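Local structure of inactive glucansucrase (Lactobacillus reuteri, 5JBD) at residues N198-S210 with N859-F873. The protein is an inactive member of the glucansucrase group, a glycoside hydrolase family 70 protein built round a TIM barrel, with a bound calcium ion. Numbering follows the deposited sequence.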
# COMPACT_ATOMS: atom_id res chain seq x y z
N ASN A 198 6.02 25.25 -7.67
CA ASN A 198 6.52 26.49 -7.09
C ASN A 198 5.69 27.68 -7.54
O ASN A 198 5.22 27.74 -8.67
CB ASN A 198 8.01 26.72 -7.43
CG ASN A 198 8.94 25.77 -6.70
OD1 ASN A 198 8.52 25.00 -5.83
ND2 ASN A 198 10.22 25.81 -7.06
N ASN A 199 5.51 28.62 -6.62
CA ASN A 199 4.76 29.83 -6.91
C ASN A 199 5.14 30.94 -5.92
O ASN A 199 4.58 31.03 -4.82
CB ASN A 199 3.25 29.56 -6.87
CG ASN A 199 2.43 30.80 -7.22
OD1 ASN A 199 2.98 31.81 -7.68
ND2 ASN A 199 1.12 30.73 -7.00
N ASN A 200 6.08 31.77 -6.35
CA ASN A 200 6.50 32.94 -5.60
C ASN A 200 6.13 34.22 -6.36
O ASN A 200 6.88 35.19 -6.35
CB ASN A 200 8.01 32.86 -5.31
CG ASN A 200 8.48 33.89 -4.28
OD1 ASN A 200 7.72 34.31 -3.39
ND2 ASN A 200 9.74 34.31 -4.40
N SER A 201 4.96 34.22 -7.00
CA SER A 201 4.54 35.35 -7.83
C SER A 201 4.12 36.56 -6.98
O SER A 201 3.69 36.42 -5.83
CB SER A 201 3.38 34.96 -8.74
OG SER A 201 2.90 36.06 -9.49
N LYS A 202 4.26 37.75 -7.57
CA LYS A 202 3.75 39.01 -7.01
C LYS A 202 2.44 39.44 -7.70
O LYS A 202 1.87 40.47 -7.34
CB LYS A 202 4.81 40.13 -7.09
CG LYS A 202 5.82 40.16 -5.90
CD LYS A 202 7.25 39.84 -6.33
CE LYS A 202 8.19 39.61 -5.15
NZ LYS A 202 8.21 38.18 -4.72
N ASP A 203 1.95 38.65 -8.66
CA ASP A 203 0.73 38.94 -9.40
C ASP A 203 -0.49 38.42 -8.62
O ASP A 203 -0.62 37.22 -8.42
CB ASP A 203 0.78 38.25 -10.78
CG ASP A 203 -0.41 38.60 -11.68
OD1 ASP A 203 -1.40 39.20 -11.22
OD2 ASP A 203 -0.35 38.23 -12.87
N PRO A 204 -1.39 39.32 -8.17
CA PRO A 204 -2.52 38.84 -7.35
C PRO A 204 -3.47 37.84 -8.04
O PRO A 204 -4.16 37.09 -7.34
CB PRO A 204 -3.29 40.13 -6.98
CG PRO A 204 -2.39 41.27 -7.33
CD PRO A 204 -1.44 40.78 -8.39
N ARG A 205 -3.49 37.82 -9.37
CA ARG A 205 -4.23 36.81 -10.14
C ARG A 205 -3.61 35.41 -10.05
O ARG A 205 -4.31 34.41 -10.24
CB ARG A 205 -4.36 37.19 -11.61
CG ARG A 205 -5.14 38.46 -11.88
CD ARG A 205 -4.97 38.80 -13.36
NE ARG A 205 -5.90 39.82 -13.86
CZ ARG A 205 -7.20 39.63 -14.12
NH1 ARG A 205 -7.78 38.45 -13.93
NH2 ARG A 205 -7.92 40.65 -14.58
N LYS A 206 -2.30 35.35 -9.79
CA LYS A 206 -1.59 34.06 -9.63
C LYS A 206 -1.45 33.62 -8.18
O LYS A 206 -1.36 32.43 -7.92
CB LYS A 206 -0.21 34.13 -10.28
CG LYS A 206 -0.28 34.43 -11.76
CD LYS A 206 1.04 34.20 -12.45
CE LYS A 206 0.90 34.48 -13.93
NZ LYS A 206 2.22 34.56 -14.61
N GLY A 207 -1.44 34.56 -7.24
CA GLY A 207 -1.20 34.24 -5.85
C GLY A 207 0.25 33.88 -5.57
O GLY A 207 1.12 34.10 -6.40
N ASN A 208 0.48 33.30 -4.41
CA ASN A 208 1.82 33.03 -3.91
C ASN A 208 1.71 32.00 -2.80
O ASN A 208 1.01 32.23 -1.81
CB ASN A 208 2.43 34.32 -3.37
CG ASN A 208 3.87 34.14 -2.89
OD1 ASN A 208 4.14 33.36 -1.99
ND2 ASN A 208 4.78 34.91 -3.46
N THR A 209 2.40 30.87 -2.97
CA THR A 209 2.47 29.83 -1.94
C THR A 209 3.93 29.46 -1.68
O THR A 209 4.27 28.28 -1.60
CB THR A 209 1.67 28.57 -2.37
OG1 THR A 209 2.16 28.12 -3.64
CG2 THR A 209 0.19 28.88 -2.47
N SER A 210 4.78 30.48 -1.54
CA SER A 210 6.24 30.29 -1.57
C SER A 210 6.79 29.46 -0.41
O SER A 210 7.83 28.83 -0.55
CB SER A 210 6.99 31.62 -1.68
OG SER A 210 6.73 32.46 -0.57
N ASN A 859 -12.75 40.75 -10.38
CA ASN A 859 -11.63 41.01 -11.32
C ASN A 859 -10.58 39.89 -11.46
O ASN A 859 -9.59 40.07 -12.16
CB ASN A 859 -10.93 42.33 -10.95
CG ASN A 859 -10.10 42.22 -9.67
OD1 ASN A 859 -9.94 41.15 -9.08
ND2 ASN A 859 -9.56 43.35 -9.24
N GLY A 860 -10.78 38.75 -10.80
CA GLY A 860 -9.87 37.61 -10.93
C GLY A 860 -8.79 37.51 -9.87
O GLY A 860 -8.17 36.46 -9.73
N ASP A 861 -8.55 38.58 -9.11
CA ASP A 861 -7.53 38.56 -8.05
C ASP A 861 -7.94 37.62 -6.93
O ASP A 861 -9.11 37.59 -6.54
CB ASP A 861 -7.34 39.95 -7.45
CG ASP A 861 -6.71 40.95 -8.40
OD1 ASP A 861 -6.27 40.57 -9.50
OD2 ASP A 861 -6.66 42.14 -8.03
N TYR A 862 -6.98 36.87 -6.39
CA TYR A 862 -7.21 36.10 -5.17
C TYR A 862 -7.49 37.03 -4.00
O TYR A 862 -6.79 38.03 -3.81
CB TYR A 862 -6.01 35.21 -4.84
CG TYR A 862 -5.95 33.93 -5.65
CD1 TYR A 862 -6.81 32.86 -5.36
CD2 TYR A 862 -5.06 33.79 -6.71
CE1 TYR A 862 -6.76 31.68 -6.11
CE2 TYR A 862 -5.01 32.61 -7.46
CZ TYR A 862 -5.86 31.57 -7.16
OH TYR A 862 -5.81 30.40 -7.89
N ALA A 863 -8.52 36.71 -3.22
CA ALA A 863 -8.76 37.38 -1.95
C ALA A 863 -7.60 37.02 -1.03
O ALA A 863 -7.02 35.93 -1.14
CB ALA A 863 -10.08 36.95 -1.34
N TYR A 864 -7.23 37.95 -0.15
CA TYR A 864 -6.10 37.70 0.75
C TYR A 864 -6.25 38.49 2.02
O TYR A 864 -6.69 39.63 2.00
CB TYR A 864 -4.77 38.06 0.06
CG TYR A 864 -3.54 37.52 0.75
CD1 TYR A 864 -3.09 36.22 0.51
CD2 TYR A 864 -2.83 38.30 1.64
CE1 TYR A 864 -1.96 35.72 1.14
CE2 TYR A 864 -1.70 37.82 2.28
CZ TYR A 864 -1.26 36.53 2.03
OH TYR A 864 -0.13 36.06 2.67
N LEU A 865 -5.89 37.85 3.13
CA LEU A 865 -5.93 38.47 4.44
C LEU A 865 -4.50 38.57 4.95
O LEU A 865 -3.89 37.57 5.32
CB LEU A 865 -6.80 37.65 5.38
CG LEU A 865 -6.99 38.25 6.77
CD1 LEU A 865 -7.68 39.61 6.68
CD2 LEU A 865 -7.79 37.28 7.63
N ASN A 866 -3.97 39.79 4.94
CA ASN A 866 -2.66 40.08 5.49
C ASN A 866 -2.81 40.20 7.00
O ASN A 866 -3.36 41.18 7.48
CB ASN A 866 -2.10 41.37 4.89
CG ASN A 866 -0.67 41.66 5.31
OD1 ASN A 866 -0.34 41.68 6.50
ND2 ASN A 866 0.19 41.91 4.34
N SER A 867 -2.36 39.19 7.72
CA SER A 867 -2.35 39.21 9.18
C SER A 867 -1.41 38.12 9.66
O SER A 867 -1.21 37.12 8.97
CB SER A 867 -3.77 39.03 9.77
OG SER A 867 -4.22 37.69 9.67
N GLY A 868 -0.83 38.30 10.85
CA GLY A 868 0.16 37.36 11.37
C GLY A 868 1.32 37.15 10.41
O GLY A 868 1.87 38.12 9.89
N ASP A 869 1.63 35.88 10.12
CA ASP A 869 2.72 35.49 9.21
C ASP A 869 2.38 35.55 7.72
O ASP A 869 3.23 35.24 6.88
CB ASP A 869 3.18 34.07 9.52
CG ASP A 869 3.68 33.89 10.95
OD1 ASP A 869 4.16 34.87 11.55
OD2 ASP A 869 3.59 32.75 11.45
N ASN A 870 1.15 35.92 7.37
CA ASN A 870 0.72 35.92 5.97
C ASN A 870 0.87 37.34 5.41
O ASN A 870 0.05 38.22 5.68
CB ASN A 870 -0.73 35.41 5.88
CG ASN A 870 -0.90 34.02 6.47
OD1 ASN A 870 -1.93 33.74 7.06
ND2 ASN A 870 0.10 33.17 6.34
N LYS A 871 1.93 37.55 4.62
CA LYS A 871 2.33 38.87 4.15
C LYS A 871 2.57 38.95 2.64
O LYS A 871 3.19 39.89 2.16
CB LYS A 871 3.60 39.31 4.90
CG LYS A 871 3.48 39.34 6.42
CD LYS A 871 4.74 39.93 7.05
CE LYS A 871 4.70 39.92 8.58
NZ LYS A 871 3.83 40.99 9.15
N ALA A 872 2.05 37.99 1.88
CA ALA A 872 2.31 37.94 0.44
C ALA A 872 1.69 39.09 -0.35
O ALA A 872 2.24 39.51 -1.35
CB ALA A 872 1.85 36.60 -0.13
N PHE A 873 0.55 39.58 0.12
CA PHE A 873 -0.19 40.69 -0.51
C PHE A 873 -0.79 41.57 0.57
O PHE A 873 -0.93 41.13 1.72
CB PHE A 873 -1.33 40.16 -1.39
CG PHE A 873 -0.88 39.23 -2.48
CD1 PHE A 873 -0.43 39.74 -3.70
CD2 PHE A 873 -0.87 37.85 -2.28
CE1 PHE A 873 0.00 38.89 -4.71
CE2 PHE A 873 -0.44 36.99 -3.29
CZ PHE A 873 -0.00 37.51 -4.50
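Asn859 meets Arg205 where two loops of a family 70 glucansucrase, 649 residues apart in sequence, pack without forming a sheet; each loop follows a strand of the same six-stranded antiparallel sheet, 193-197 or 841-845. The pairing illustrates how irregular segments can dock through turns. The carbonyl of Asn859 lies against one face of the Arg205 guanidinium, its O 3.1 Å from Arg205 CZ, a polar contact that makes no hydrogen bond. Asn859 also shapes its own loop, for its OD1 accepts from Asp861 N in an Asx turn. Gly860 follows at positive phi, a conformation that favours glycine, and its CA lies 3.8 Å from Arg205 NH1. Asp861 then lays its carboxylate beside the aliphatic part of the arginine, OD1 3.4 Å from Arg205 CG. The guanidinium and carboxylate planes stand 82° apart and no N-H points at the oxygen, so any attraction is probably a matter of charge alone.

Tyr862 supplies the hydrogen bond across the interface: its N donates to Pro204 O at 3.0 Å, nearly straight at 165°, from above the carbonyl plane. With CG anti to the carbonyl carbon (chi1 -80°), its ring runs along the turn at 203-207, where Asp203 O accepts from Lys206 N and Gly207 N, and CE2 reaches Arg205 O at 3.4 Å. Tyr862 OH continues to Ile785 N, tying the contact to strand 784-791 of that sheet. Beyond the type II' turn at 867-870, the chain comes back so that Ala872 CB touches Asn208 CB. The Asn208 amide is directed away to Asn200 OD1 and Ser201 O, both accepting from ND2. Phe873 closes the contact, its CD2 over one face of the Tyr864 ring, toward the rim, and its own rim fitting into the curve of 202-208, where CE1 lies 3.6 Å from Pro204 CA and CZ 3.7 Å from Gly207 CA.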